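Local coordinates for protein TarM (Staphylococcus aureus subsp. aureus 21178, PDB 4X7R) that belongs to the GT-B glycosyltransferases of group 1 and holds uridine-5'-diphosphate in the cleft between two Rossmann-like domains, at residues 17-20 / 21-25; 71-74 / 75-78; 383-386 / 387-391. The protein carries 1 engineered substitution. All blocks are in the same frame, centred on the assembly; numbering follows the deposited sequence.

Overall arrangement
Contacts 1 and 3 face each other across the cleft of a GT-B fold. The first opens helix 17-31 beside the seven-stranded parallel sheet, and the second opens helix 386-391 beside the six-stranded one. Their centres lie about 17 Å apart, and both touch UDP, contact 1 through diphosphate and ribose, contact 3 mainly through the uracil, with P386 also beside the ribose. Contact 1 is buried, its first N-H groups turned to anionic groups; contact 3 is partly buried and reads the base with main-chain atoms. Contact 2, which takes up most of helix 69-78, is more peripheral, with its centre about 27 Å from that of contact 1, and rests on aromatic packing.

Contact 1 of 3, residues 17-20 / 21-25. With UDP (uridine-5'-diphosphate), chain E; SGN (2-deoxy-6-O-sulfo-2-(sulfoamino)-alpha-D-glucopyranose), chain C; 3YW ((2S)-2,3-dihydroxypropyl 2-acetamido-2-deoxy-alpha-D-glucopyranoside), chain F.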
ATOM      1  N   GLY A  17       1.530  -1.743   6.098  1.00 38.08           N
ATOM      2  CA  GLY A  17       0.931  -1.020   7.212  1.00 36.86           C
ATOM      3  C   GLY A  17       0.060   0.164   6.923  1.00 40.63           C
ATOM      4  O   GLY A  17      -0.874   0.402   7.682  1.00 41.95           O
ATOM      5  N   MET A  18       0.364   0.951   5.892  1.00 37.30           N
ATOM      6  CA  MET A  18      -0.437   2.147   5.631  1.00 36.86           C
ATOM      7  C   MET A  18      -1.871   1.821   5.321  1.00 38.33           C
ATOM      8  O   MET A  18      -2.752   2.433   5.919  1.00 37.39           O
ATOM      9  CB  MET A  18       0.189   3.072   4.559  1.00 39.23           C
ATOM     10  CG  MET A  18      -0.762   4.201   4.066  1.00 42.79           C
ATOM     11  SD  MET A  18       0.012   5.428   2.992  1.00 47.89           S
ATOM     12  CE  MET A  18       0.343   4.421   1.520  1.00 45.96           C
ATOM     13  N   THR A  19      -2.126   0.853   4.409  1.00 36.25           N
ATOM     14  CA  THR A  19      -3.516   0.508   4.081  1.00 36.24           C
ATOM     15  C   THR A  19      -4.135  -0.297   5.184  1.00 37.55           C
ATOM     16  O   THR A  19      -5.309  -0.113   5.473  1.00 38.29           O
ATOM     17  CB  THR A  19      -3.697  -0.064   2.666  1.00 44.47           C
ATOM     18  OG1 THR A  19      -2.866  -1.208   2.528  1.00 48.54           O
ATOM     19  CG2 THR A  19      -3.376   0.953   1.576  1.00 41.24           C
ATOM     20  N   SER A  20      -3.340  -1.144   5.829  1.00 35.18           N
ATOM     21  CA  SER A  20      -3.760  -1.917   6.998  1.00 38.04           C
ATOM     22  C   SER A  20      -4.313  -0.924   8.075  1.00 40.78           C
ATOM     23  O   SER A  20      -5.406  -1.118   8.563  1.00 39.33           O
ATOM     24  CB  SER A  20      -2.569  -2.701   7.554  1.00 45.23           C
ATOM     25  OG  SER A  20      -2.885  -3.512   8.670  1.00 60.06           O
ATOM     26  N   SER A  21      -3.600   0.186   8.362  1.00 37.61           N
ATOM     27  CA  SER A  21      -4.084   1.168   9.345  1.00 35.47           C
ATOM     28  C   SER A  21      -5.331   1.904   8.870  1.00 37.61           C
ATOM     29  O   SER A  21      -6.173   2.243   9.688  1.00 37.15           O
ATOM     30  CB  SER A  21      -2.982   2.144   9.729  1.00 38.04           C
ATOM     31  OG  SER A  21      -2.784   3.162   8.765  1.00 47.06           O
ATOM     32  N   MET A  22      -5.459   2.159   7.544  1.00 32.56           N
ATOM     33  CA  MET A  22      -6.640   2.813   6.997  1.00 31.52           C
ATOM     34  C   MET A  22      -7.867   1.919   7.171  1.00 36.24           C
ATOM     35  O   MET A  22      -8.920   2.410   7.562  1.00 35.87           O
ATOM     36  CB  MET A  22      -6.440   3.145   5.507  1.00 33.46           C
ATOM     37  CG  MET A  22      -5.361   4.166   5.259  1.00 35.08           C
ATOM     38  SD  MET A  22      -5.165   4.507   3.487  1.00 37.93           S
ATOM     39  CE  MET A  22      -6.650   5.493   3.203  1.00 32.92           C
ATOM     40  N   PHE A  23      -7.721   0.605   6.898  1.00 34.35           N
ATOM     41  CA  PHE A  23      -8.797  -0.388   7.039  1.00 34.84           C
ATOM     42  C   PHE A  23      -9.286  -0.504   8.494  1.00 40.43           C
ATOM     43  O   PHE A  23     -10.499  -0.616   8.745  1.00 40.54           O
ATOM     44  CB  PHE A  23      -8.318  -1.773   6.553  1.00 37.06           C
ATOM     45  CG  PHE A  23      -8.055  -1.947   5.071  1.00 37.81           C
ATOM     46  CD1 PHE A  23      -8.831  -1.281   4.124  1.00 40.59           C
ATOM     47  CD2 PHE A  23      -7.059  -2.812   4.619  1.00 39.84           C
ATOM     48  CE1 PHE A  23      -8.595  -1.451   2.756  1.00 40.38           C
ATOM     49  CE2 PHE A  23      -6.829  -2.985   3.251  1.00 42.78           C
ATOM     50  CZ  PHE A  23      -7.602  -2.306   2.329  1.00 40.30           C
ATOM     51  N   ASN A  24      -8.332  -0.517   9.452  1.00 36.48           N
ATOM     52  CA  ASN A  24      -8.670  -0.618  10.860  1.00 36.20           C
ATOM     53  C   ASN A  24      -9.266   0.699  11.350  1.00 39.13           C
ATOM     54  O   ASN A  24     -10.219   0.664  12.123  1.00 39.07           O
ATOM     55  CB  ASN A  24      -7.463  -1.044  11.719  1.00 40.48           C
ATOM     56  CG  ASN A  24      -7.894  -1.466  13.100  1.00 57.68           C
ATOM     57  OD1 ASN A  24      -8.857  -2.209  13.253  1.00 57.45           O
ATOM     58  ND2 ASN A  24      -7.204  -1.004  14.135  1.00 51.14           N
ATOM     59  N   ARG A  25      -8.745   1.847  10.867  1.00 35.11           N
ATOM     60  CA  ARG A  25      -9.284   3.171  11.209  1.00 34.20           C
ATOM     61  C   ARG A  25     -10.718   3.289  10.718  1.00 38.35           C
ATOM     62  O   ARG A  25     -11.552   3.863  11.403  1.00 38.40           O
ATOM     63  CB  ARG A  25      -8.433   4.295  10.588  1.00 30.62           C
ATOM     64  CG  ARG A  25      -8.673   5.650  11.283  1.00 34.29           C
ATOM     65  CD  ARG A  25      -8.090   6.844  10.566  1.00 34.80           C
ATOM     66  NE  ARG A  25      -6.655   6.685  10.313  1.00 37.76           N
ATOM     67  CZ  ARG A  25      -6.066   7.010   9.170  1.00 45.92           C
ATOM     68  NH1 ARG A  25      -6.780   7.494   8.165  1.00 29.67           N
ATOM     69  NH2 ARG A  25      -4.763   6.829   9.014  1.00 32.12           N
TER
HETATM   70  N1  UDP E 501       1.462  -7.754   6.480  1.00 50.66           N
HETATM   71  C2  UDP E 501       0.655  -8.856   6.263  1.00 49.51           C
HETATM   72  N3  UDP E 501       1.273  -9.918   5.645  1.00 50.42           N
HETATM   73  C4  UDP E 501       2.578  -9.982   5.208  1.00 52.45           C
HETATM   74  C5  UDP E 501       3.345  -8.782   5.421  1.00 49.12           C
HETATM   75  C6  UDP E 501       2.778  -7.728   6.037  1.00 48.91           C
HETATM   76  O2  UDP E 501      -0.522  -8.897   6.592  1.00 48.76           O
HETATM   77  O4  UDP E 501       3.001 -11.039   4.703  1.00 54.49           O
HETATM   78  C1' UDP E 501       0.891  -6.667   7.315  1.00 50.35           C
HETATM   79  C2' UDP E 501       1.197  -6.800   8.805  1.00 51.43           C
HETATM   80  O2' UDP E 501       0.251  -7.639   9.446  1.00 57.27           O
HETATM   81  C3' UDP E 501       1.074  -5.347   9.269  1.00 50.74           C
HETATM   82  C4' UDP E 501       1.560  -4.557   8.058  1.00 52.40           C
HETATM   83  O4' UDP E 501       1.446  -5.435   6.912  1.00 52.57           O
HETATM   84  O3' UDP E 501      -0.219  -4.931   9.711  1.00 48.31           O
HETATM   85  C5' UDP E 501       2.967  -4.030   8.170  1.00 54.21           C
HETATM   86  O5' UDP E 501       2.919  -2.916   9.089  1.00 55.71           O
HETATM   87  PA  UDP E 501       4.188  -2.095   9.628  1.00 51.80           P
HETATM   88  O1A UDP E 501       3.711  -0.855  10.280  1.00 45.51           O
HETATM   89  O2A UDP E 501       4.958  -2.981  10.620  1.00 50.78           O
HETATM   90  O3A UDP E 501       5.103  -1.756   8.408  1.00 50.17           O
HETATM   91  PB  UDP E 501       4.820  -1.066   6.987  1.00 53.58           P
HETATM   92  O1B UDP E 501       3.790   0.022   7.145  1.00 52.11           O
HETATM   93  O2B UDP E 501       4.315  -2.106   5.981  1.00 48.81           O
HETATM   94  O3B UDP E 501       6.105  -0.434   6.488  1.00 57.57           O
HETATM   95  C1  SGN C   5       4.701   3.047  -1.153  0.82 53.31           C
HETATM   96  C2  SGN C   5       5.748   1.914  -0.954  0.82 54.82           C
HETATM   97  C3  SGN C   5       5.139   0.506  -1.233  0.82 52.88           C
HETATM   98  C4  SGN C   5       3.783   0.308  -0.526  0.82 50.01           C
HETATM   99  C5  SGN C   5       2.847   1.522  -0.748  0.82 49.26           C
HETATM  100  C6  SGN C   5       1.534   1.366   0.015  0.82 49.41           C
HETATM  101  N2  SGN C   5       6.924   2.158  -1.803  0.82 60.07           N
HETATM  102  O3  SGN C   5       6.038  -0.528  -0.782  0.82 53.42           O
HETATM  103  O4  SGN C   5       3.139  -0.895  -0.994  0.82 48.50           O
HETATM  104  O5  SGN C   5       3.503   2.781  -0.359  0.82 49.67           O
HETATM  105  O6  SGN C   5       1.840   1.226   1.401  0.82 47.77           O
HETATM  106  S1  SGN C   5       8.263   2.749  -0.876  0.82 64.85           S
HETATM  107  O1S SGN C   5       8.723   1.666   0.104  0.82 64.03           O
HETATM  108  O2S SGN C   5       7.866   4.016  -0.094  0.82 64.79           O
HETATM  109  O3S SGN C   5       9.382   3.087  -1.871  0.82 66.84           O
HETATM  110  S2  SGN C   5       1.393  -0.007   2.175  0.82 44.52           S
HETATM  111  O4S SGN C   5       2.103   0.050   3.536  0.82 50.75           O
HETATM  112  O5S SGN C   5       1.755  -1.310   1.467  0.82 41.76           O
HETATM  113  O6S SGN C   5      -0.123   0.104   2.323  0.82 45.14           O
HETATM  114  O3A 3YW F 503       5.274   4.880   2.536  0.75 57.69           O
HETATM  115  C4A 3YW F 503       3.400   2.974   5.163  0.75 53.29           C
HETATM  116  C5A 3YW F 503       4.526   3.353   4.233  0.75 54.48           C
HETATM  117  O5  3YW F 503       2.603   3.203   8.125  0.75 49.54           O
HETATM  118  C6A 3YW F 503       4.226   4.611   3.456  0.75 55.48           C
HETATM  119  C5  3YW F 503       2.350   2.276   9.189  0.75 42.66           C
HETATM  120  C6  3YW F 503       0.924   2.507   9.628  0.75 38.95           C
HETATM  121  C4  3YW F 503       3.397   2.491  10.280  0.75 41.85           C
HETATM  122  O6  3YW F 503       0.711   3.841  10.067  0.75 36.01           O
HETATM  123  C3  3YW F 503       4.759   2.099   9.719  0.75 44.50           C
HETATM  124  O4  3YW F 503       3.107   1.669  11.406  0.75 37.23           O
HETATM  125  O3  3YW F 503       5.800   2.298  10.675  0.75 39.03           O
HETATM  126  O7  3YW F 503       7.646   3.829   8.046  0.75 55.73           O
HETATM  127  C7  3YW F 503       7.385   2.705   7.630  0.75 54.03           C
HETATM  128  C8  3YW F 503       8.427   1.826   7.006  0.75 53.39           C
HETATM  129  N2  3YW F 503       6.159   2.186   7.715  0.75 51.74           N
HETATM  130  C2  3YW F 503       5.065   2.839   8.416  0.75 48.39           C
HETATM  131  C1  3YW F 503       3.864   3.058   7.478  0.75 51.40           C
HETATM  132  O1  3YW F 503       3.827   2.263   6.327  0.75 51.03           O
HETATM  133  O2  3YW F 503       4.763   2.272   3.330  0.75 55.13           O
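G17 to S20 and S21 to R25 form the first turns of helix 17-31, a local i to i+4 contact at the helix start of a Rossmann-like beta-alpha-beta unit (strand 3-7, helix 17-31, strand 36-40). The backbone begins with S21 N bonding to G17 O at 2.8 Å. The next carbonyl is gripped twice: M22 N reaches M18 O at 3.2 Å and S21 OG reaches it at 2.9 Å, both from the same face of the carbonyl plane. The S21 hydroxyl gets there because it stands between its own N and carbonyl carbon (chi1 79°), which turns OG back along the helix. The following carbonyl, T19 O, lies over one face of the F23 ring while it accepts the F23 N-H, and the ring passes on to I38 of strand 36-40.

The N-H groups that no earlier turn can satisfy point into the cleft. G17, having no side chain, allows the diphosphate close, and its N donates to UDP O2B at 2.8 Å in a nearly straight bond (168°). A sulfate of SGN takes the next two, M18 N to O4S at 3.1 Å and T19 N to O6S at 3.0 Å, and the helix end would be expected to favour such negative groups. R326 also bonds both SGN and UDP. M18 packs its CB against 3YW C4A at 3.3 Å, and on the ribose side S20 OG donates to UDP O3' at 3.2 Å.

Contact 2 of 3, residues 71-74 / 75-78; sequences EYFK and QISN
I76 lays its CD1 over one face of the Y72 ring, four residues back along helix 69-78, in a CH-pi contact with the methyl carbon 3.8 Å from the ring centroid and 18° off the normal. It sits toward the rim, closest to CZ. With CG1 beside its own backbone N (chi1 -68°), I76 runs back over Y72 O to reach the ring. The other aromatic, F73, meets the same CD1 more loosely at its CD1, 4.4 Å away, and carries Y72 CD2 over the centre of one of its faces.

On the next flank Q75 draws its chain across E71 O, with CG 3.3 Å from that oxygen. The Q75 and E71 side chains cross, with amide and carboxylate planes turned 72° apart. A water donates to Y72 O at 2.9 Å and weakly to Q75 OE1. Beneath these side chains run ordinary helical bonds, such as S77 N to F73 O at 3.0 Å.

Further out, S77 OG bonds D170 and N78 OD1 accepts from E171 N, tying the end of the helix to the loop at D170 and E171. F73 packs between strand 175-182, at Y176 and I177, and helix 203-214, at L206 and Y209, while Y72 meets Y210 of that helix.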
ATOM      1  N   GLU A  71     -13.464   4.939 -11.600  1.00 35.26           N
ATOM      2  CA  GLU A  71     -14.732   4.225 -11.344  1.00 36.80           C
ATOM      3  C   GLU A  71     -15.934   5.151 -11.333  1.00 38.66           C
ATOM      4  O   GLU A  71     -16.980   4.772 -11.830  1.00 38.51           O
ATOM      5  CB  GLU A  71     -14.676   3.426 -10.021  1.00 38.45           C
ATOM      6  CG  GLU A  71     -13.724   2.245 -10.087  1.00 50.67           C
ATOM      7  CD  GLU A  71     -14.138   1.090 -10.981  1.00 71.12           C
ATOM      8  OE1 GLU A  71     -15.350   0.781 -11.039  1.00 77.87           O
ATOM      9  OE2 GLU A  71     -13.242   0.478 -11.607  1.00 64.71           O
ATOM     10  N   TYR A  72     -15.782   6.355 -10.772  1.00 35.96           N
ATOM     11  CA  TYR A  72     -16.832   7.369 -10.706  1.00 37.98           C
ATOM     12  C   TYR A  72     -17.288   7.769 -12.128  1.00 40.76           C
ATOM     13  O   TYR A  72     -18.487   7.793 -12.397  1.00 39.31           O
ATOM     14  CB  TYR A  72     -16.304   8.588  -9.936  1.00 40.61           C
ATOM     15  CG  TYR A  72     -17.179   9.821 -10.008  1.00 45.22           C
ATOM     16  CD1 TYR A  72     -18.344   9.921  -9.247  1.00 50.72           C
ATOM     17  CD2 TYR A  72     -16.821  10.909 -10.798  1.00 44.88           C
ATOM     18  CE1 TYR A  72     -19.165  11.050  -9.324  1.00 54.38           C
ATOM     19  CE2 TYR A  72     -17.614  12.051 -10.860  1.00 46.40           C
ATOM     20  CZ  TYR A  72     -18.784  12.122 -10.118  1.00 60.82           C
ATOM     21  OH  TYR A  72     -19.567  13.250 -10.172  1.00 65.62           O
ATOM     22  N   PHE A  73     -16.331   8.093 -13.037  1.00 36.55           N
ATOM     23  CA  PHE A  73     -16.708   8.489 -14.394  1.00 36.76           C
ATOM     24  C   PHE A  73     -17.132   7.291 -15.232  1.00 39.69           C
ATOM     25  O   PHE A  73     -17.958   7.444 -16.124  1.00 38.14           O
ATOM     26  CB  PHE A  73     -15.565   9.259 -15.076  1.00 38.86           C
ATOM     27  CG  PHE A  73     -15.247  10.573 -14.404  1.00 40.24           C
ATOM     28  CD1 PHE A  73     -16.140  11.639 -14.470  1.00 43.26           C
ATOM     29  CD2 PHE A  73     -14.077  10.731 -13.676  1.00 41.15           C
ATOM     30  CE1 PHE A  73     -15.836  12.861 -13.869  1.00 43.84           C
ATOM     31  CE2 PHE A  73     -13.783  11.946 -13.058  1.00 43.73           C
ATOM     32  CZ  PHE A  73     -14.663  13.002 -13.162  1.00 42.01           C
ATOM     33  N   LYS A  74     -16.567   6.093 -14.941  1.00 36.15           N
ATOM     34  CA  LYS A  74     -16.915   4.852 -15.632  1.00 36.71           C
ATOM     35  C   LYS A  74     -18.380   4.504 -15.345  1.00 42.45           C
ATOM     36  O   LYS A  74     -19.101   4.135 -16.261  1.00 43.87           O
ATOM     37  CB  LYS A  74     -15.978   3.719 -15.185  1.00 37.04           C
ATOM     38  CG  LYS A  74     -16.208   2.364 -15.852  1.00 43.02           C
ATOM     39  CD  LYS A  74     -15.094   1.434 -15.422  1.00 43.98           C
ATOM     40  CE  LYS A  74     -15.239   0.049 -15.978  1.00 61.23           C
ATOM     41  NZ  LYS A  74     -13.932  -0.656 -15.986  1.00 74.78           N
ATOM     42  N   GLN A  75     -18.811   4.647 -14.073  1.00 38.31           N
ATOM     43  CA  GLN A  75     -20.176   4.385 -13.616  1.00 37.79           C
ATOM     44  C   GLN A  75     -21.165   5.333 -14.259  1.00 42.50           C
ATOM     45  O   GLN A  75     -22.218   4.876 -14.681  1.00 42.24           O
ATOM     46  CB  GLN A  75     -20.257   4.427 -12.100  1.00 39.50           C
ATOM     47  CG  GLN A  75     -19.775   3.137 -11.429  1.00 66.98           C
ATOM     48  CD  GLN A  75     -19.409   3.275  -9.951  1.00 88.82           C
ATOM     49  OE1 GLN A  75     -19.596   4.321  -9.301  1.00 85.60           O
ATOM     50  NE2 GLN A  75     -18.848   2.209  -9.396  1.00 75.15           N
ATOM     51  N   ILE A  76     -20.818   6.626 -14.415  1.00 41.66           N
ATOM     52  CA  ILE A  76     -21.664   7.618 -15.112  1.00 42.88           C
ATOM     53  C   ILE A  76     -21.802   7.191 -16.581  1.00 47.88           C
ATOM     54  O   ILE A  76     -22.903   7.147 -17.103  1.00 48.04           O
ATOM     55  CB  ILE A  76     -21.108   9.065 -14.961  1.00 44.93           C
ATOM     56  CG1 ILE A  76     -21.221   9.541 -13.491  1.00 46.09           C
ATOM     57  CG2 ILE A  76     -21.835  10.048 -15.886  1.00 43.86           C
ATOM     58  CD1 ILE A  76     -20.173  10.612 -13.096  1.00 49.41           C
ATOM     59  N   SER A  77     -20.684   6.793 -17.207  1.00 43.43           N
ATOM     60  CA  SER A  77     -20.625   6.335 -18.594  1.00 41.82           C
ATOM     61  C   SER A  77     -21.483   5.098 -18.841  1.00 42.35           C
ATOM     62  O   SER A  77     -22.177   5.049 -19.846  1.00 43.57           O
ATOM     63  CB  SER A  77     -19.179   6.060 -18.989  1.00 41.53           C
ATOM     64  OG  SER A  77     -19.079   5.805 -20.378  1.00 35.39           O
ATOM     65  N   ASN A  78     -21.420   4.101 -17.948  1.00 38.36           N
ATOM     66  CA  ASN A  78     -22.220   2.863 -18.002  1.00 40.27           C
ATOM     67  C   ASN A  78     -23.721   3.148 -18.140  1.00 48.40           C
ATOM     68  O   ASN A  78     -24.403   2.444 -18.870  1.00 50.37           O
ATOM     69  CB  ASN A  78     -22.006   2.021 -16.735  1.00 39.17           C
ATOM     70  CG  ASN A  78     -20.637   1.381 -16.616  1.00 52.30           C
ATOM     71  OD1 ASN A  78     -19.917   1.188 -17.577  1.00 44.14           O
ATOM     72  ND2 ASN A  78     -20.280   0.979 -15.427  1.00 46.27           N
TER
HETATM   73  O   HOH W   1     -20.484   7.547 -10.276  1.00 63.02           O

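Contact 3 of 3, residues 383-386 / 387-391. With UDP (uridine-5'-diphosphate), chain E.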
ATOM      1  N   THR A 383       1.496 -13.366   3.718  1.00 61.96           N
ATOM      2  CA  THR A 383       0.458 -13.983   4.536  1.00 62.44           C
ATOM      3  C   THR A 383      -0.759 -13.065   4.676  1.00 66.54           C
ATOM      4  O   THR A 383      -0.611 -11.889   5.038  1.00 65.60           O
ATOM      5  CB  THR A 383       1.012 -14.535   5.854  1.00 70.56           C
ATOM      6  OG1 THR A 383      -0.033 -15.235   6.522  1.00 76.31           O
ATOM      7  CG2 THR A 383       1.612 -13.452   6.777  1.00 66.44           C
ATOM      8  N   THR A 384      -1.958 -13.602   4.361  1.00 63.07           N
ATOM      9  CA  THR A 384      -3.236 -12.889   4.482  1.00 61.55           C
ATOM     10  C   THR A 384      -3.787 -13.127   5.885  1.00 65.27           C
ATOM     11  O   THR A 384      -4.758 -12.472   6.278  1.00 64.92           O
ATOM     12  CB  THR A 384      -4.227 -13.275   3.359  1.00 69.30           C
ATOM     13  OG1 THR A 384      -4.413 -14.690   3.348  1.00 74.35           O
ATOM     14  CG2 THR A 384      -3.785 -12.788   1.986  1.00 64.17           C
ATOM     15  N   THR A 385      -3.144 -14.061   6.638  1.00 62.20           N
ATOM     16  CA  THR A 385      -3.462 -14.428   8.025  1.00 63.09           C
ATOM     17  C   THR A 385      -2.219 -14.229   8.947  1.00 66.30           C
ATOM     18  O   THR A 385      -1.706 -15.230   9.469  1.00 66.34           O
ATOM     19  CB  THR A 385      -3.979 -15.885   8.110  1.00 72.10           C
ATOM     20  OG1 THR A 385      -2.967 -16.765   7.621  1.00 70.71           O
ATOM     21  CG2 THR A 385      -5.286 -16.103   7.357  1.00 73.82           C
ATOM     22  N   PRO A 386      -1.702 -12.984   9.159  1.00 61.94           N
ATOM     23  CA  PRO A 386      -0.504 -12.832  10.019  1.00 61.10           C
ATOM     24  C   PRO A 386      -0.720 -13.274  11.462  1.00 66.35           C
ATOM     25  O   PRO A 386       0.198 -13.839  12.049  1.00 67.04           O
ATOM     26  CB  PRO A 386      -0.148 -11.348   9.896  1.00 61.09           C
ATOM     27  CG  PRO A 386      -1.400 -10.675   9.466  1.00 65.05           C
ATOM     28  CD  PRO A 386      -2.143 -11.678   8.623  1.00 62.21           C
ATOM     29  N   GLN A 387      -1.944 -13.085  12.005  1.00 63.95           N
ATOM     30  CA  GLN A 387      -2.332 -13.484  13.371  1.00 64.87           C
ATOM     31  C   GLN A 387      -2.133 -14.989  13.630  1.00 71.37           C
ATOM     32  O   GLN A 387      -1.739 -15.370  14.740  1.00 71.78           O
ATOM     33  CB  GLN A 387      -3.794 -13.114  13.664  1.00 65.88           C
ATOM     34  CG  GLN A 387      -4.084 -11.625  13.739  1.00 79.05           C
ATOM     35  CD  GLN A 387      -5.574 -11.324  13.834  1.00101.46           C
ATOM     36  OE1 GLN A 387      -6.409 -12.163  14.227  1.00 90.23           O
ATOM     37  NE2 GLN A 387      -5.940 -10.096  13.492  1.00 99.50           N
ATOM     38  N   LYS A 388      -2.429 -15.833  12.609  1.00 68.75           N
ATOM     39  CA  LYS A 388      -2.269 -17.289  12.683  1.00 70.88           C
ATOM     40  C   LYS A 388      -0.789 -17.646  12.638  1.00 74.68           C
ATOM     41  O   LYS A 388      -0.367 -18.545  13.364  1.00 75.71           O
ATOM     42  CB  LYS A 388      -3.046 -18.009  11.557  1.00 74.57           C
ATOM     43  CG  LYS A 388      -4.549 -18.082  11.793  1.00 91.32           C
ATOM     44  CD  LYS A 388      -5.271 -18.604  10.553  1.00106.45           C
ATOM     45  CE  LYS A 388      -6.770 -18.655  10.716  1.00118.62           C
ATOM     46  NZ  LYS A 388      -7.436 -19.191   9.496  1.00127.69           N
ATOM     47  N   CYS A 389      -0.000 -16.924  11.800  1.00 69.81           N
ATOM     48  CA  CYS A 389       1.448 -17.114  11.683  1.00 70.08           C
ATOM     49  C   CYS A 389       2.131 -16.763  13.006  1.00 71.26           C
ATOM     50  O   CYS A 389       3.099 -17.428  13.388  1.00 72.56           O
ATOM     51  CB  CYS A 389       2.015 -16.286  10.536  1.00 69.82           C
ATOM     52  SG  CYS A 389       1.317 -16.687   8.915  1.00 74.66           S
ATOM     53  N   LEU A 390       1.605 -15.732  13.708  1.00 63.33           N
ATOM     54  CA  LEU A 390       2.123 -15.251  14.991  1.00 61.71           C
ATOM     55  C   LEU A 390       2.091 -16.300  16.105  1.00 67.55           C
ATOM     56  O   LEU A 390       2.962 -16.295  16.976  1.00 65.76           O
ATOM     57  CB  LEU A 390       1.429 -13.945  15.423  1.00 59.31           C
ATOM     58  CG  LEU A 390       1.847 -12.677  14.674  1.00 61.22           C
ATOM     59  CD1 LEU A 390       0.863 -11.565  14.905  1.00 58.73           C
ATOM     60  CD2 LEU A 390       3.258 -12.244  15.053  1.00 64.26           C
ATOM     61  N   GLU A 391       1.118 -17.224  16.043  1.00 67.67           N
ATOM     62  CA  GLU A 391       0.946 -18.329  16.995  1.00 69.64           C
ATOM     63  C   GLU A 391       2.140 -19.296  16.899  1.00 75.23           C
ATOM     64  O   GLU A 391       2.583 -19.841  17.914  1.00 75.68           O
ATOM     65  CB  GLU A 391      -0.363 -19.094  16.712  1.00 72.48           C
ATOM     66  CG  GLU A 391      -1.617 -18.237  16.613  1.00 82.89           C
ATOM     67  CD  GLU A 391      -2.922 -19.011  16.625  1.00110.12           C
ATOM     68  OE1 GLU A 391      -3.237 -19.643  17.661  1.00110.17           O
ATOM     69  OE2 GLU A 391      -3.641 -18.968  15.601  1.00103.29           O
TER
HETATM   70  N1  UDP E 501       1.462  -7.754   6.480  1.00 50.66           N
HETATM   71  C2  UDP E 501       0.655  -8.856   6.263  1.00 49.51           C
HETATM   72  N3  UDP E 501       1.273  -9.918   5.645  1.00 50.42           N
HETATM   73  C4  UDP E 501       2.578  -9.982   5.208  1.00 52.45           C
HETATM   74  C5  UDP E 501       3.345  -8.782   5.421  1.00 49.12           C
HETATM   75  C6  UDP E 501       2.778  -7.728   6.037  1.00 48.91           C
HETATM   76  O2  UDP E 501      -0.522  -8.897   6.592  1.00 48.76           O
HETATM   77  O4  UDP E 501       3.001 -11.039   4.703  1.00 54.49           O
HETATM   78  C1' UDP E 501       0.891  -6.667   7.315  1.00 50.35           C
HETATM   79  C2' UDP E 501       1.197  -6.800   8.805  1.00 51.43           C
HETATM   80  O2' UDP E 501       0.251  -7.639   9.446  1.00 57.27           O
HETATM   81  C3' UDP E 501       1.074  -5.347   9.269  1.00 50.74           C
HETATM   82  C4' UDP E 501       1.560  -4.557   8.058  1.00 52.40           C
HETATM   83  O4' UDP E 501       1.446  -5.435   6.912  1.00 52.57           O
HETATM   84  O3' UDP E 501      -0.219  -4.931   9.711  1.00 48.31           O
HETATM   85  C5' UDP E 501       2.967  -4.030   8.170  1.00 54.21           C
HETATM   86  O5' UDP E 501       2.919  -2.916   9.089  1.00 55.71           O
HETATM   87  PA  UDP E 501       4.188  -2.095   9.628  1.00 51.80           P
HETATM   88  O1A UDP E 501       3.711  -0.855  10.280  1.00 45.51           O
HETATM   89  O2A UDP E 501       4.958  -2.981  10.620  1.00 50.78           O
HETATM   90  O3A UDP E 501       5.103  -1.756   8.408  1.00 50.17           O
HETATM   91  PB  UDP E 501       4.820  -1.066   6.987  1.00 53.58           P
HETATM   92  O1B UDP E 501       3.790   0.022   7.145  1.00 52.11           O
HETATM   93  O2B UDP E 501       4.315  -2.106   5.981  1.00 48.81           O
HETATM   94  O3B UDP E 501       6.105  -0.434   6.488  1.00 57.57           O
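The loop between strand 377-381 and helix 386-391 forms the base-binding edge of the UDP site in the C-terminal Rossmann-like domain, and it leads into the first turn of the helix, where T383, T385 and P386 meet residues 387-390. Both hydrogen bonds from T383 to the uracil come from its main chain. Its N donates to UDP O4 at 2.9 Å (172°), and its O accepts from UDP N3 at 2.8 Å (165°). Both bonds are nearly straight, so neighbouring polar atoms on the base edge are matched by one residue.

The T383 side chain faces the helix: OG1, placed anti to the backbone N (chi1 -174°), comes within 3.1 Å of C389 SG, and CG2 is left against the base near O4 and N3. The same OG1 weakly accepts the T385 N-H at 3.3 Å, which ties the curl of the loop together.

T385 occupies the N-cap position, but its side chain makes no capping bond; its carbonyl starts the helix instead, receiving weak bonds from K388 N and from C389 N, the latter at 3.3 Å. K388 crosses the T385 side chain, its CD 3.9 Å from T385 CB. P386 fills the first turn and carries the firmer bond, with L390 N donating to P386 O at 2.9 Å, and its ring turns CG to the ligand, 3.5 Å from UDP O2' and close to the uracil O2.

I324 of strand 320-324 packs against T383, P386 and L390. Main-chain recognition of a uracil by the loop after a strand of the C-terminal domain is an arrangement familiar from GT-B glycosyltransferases.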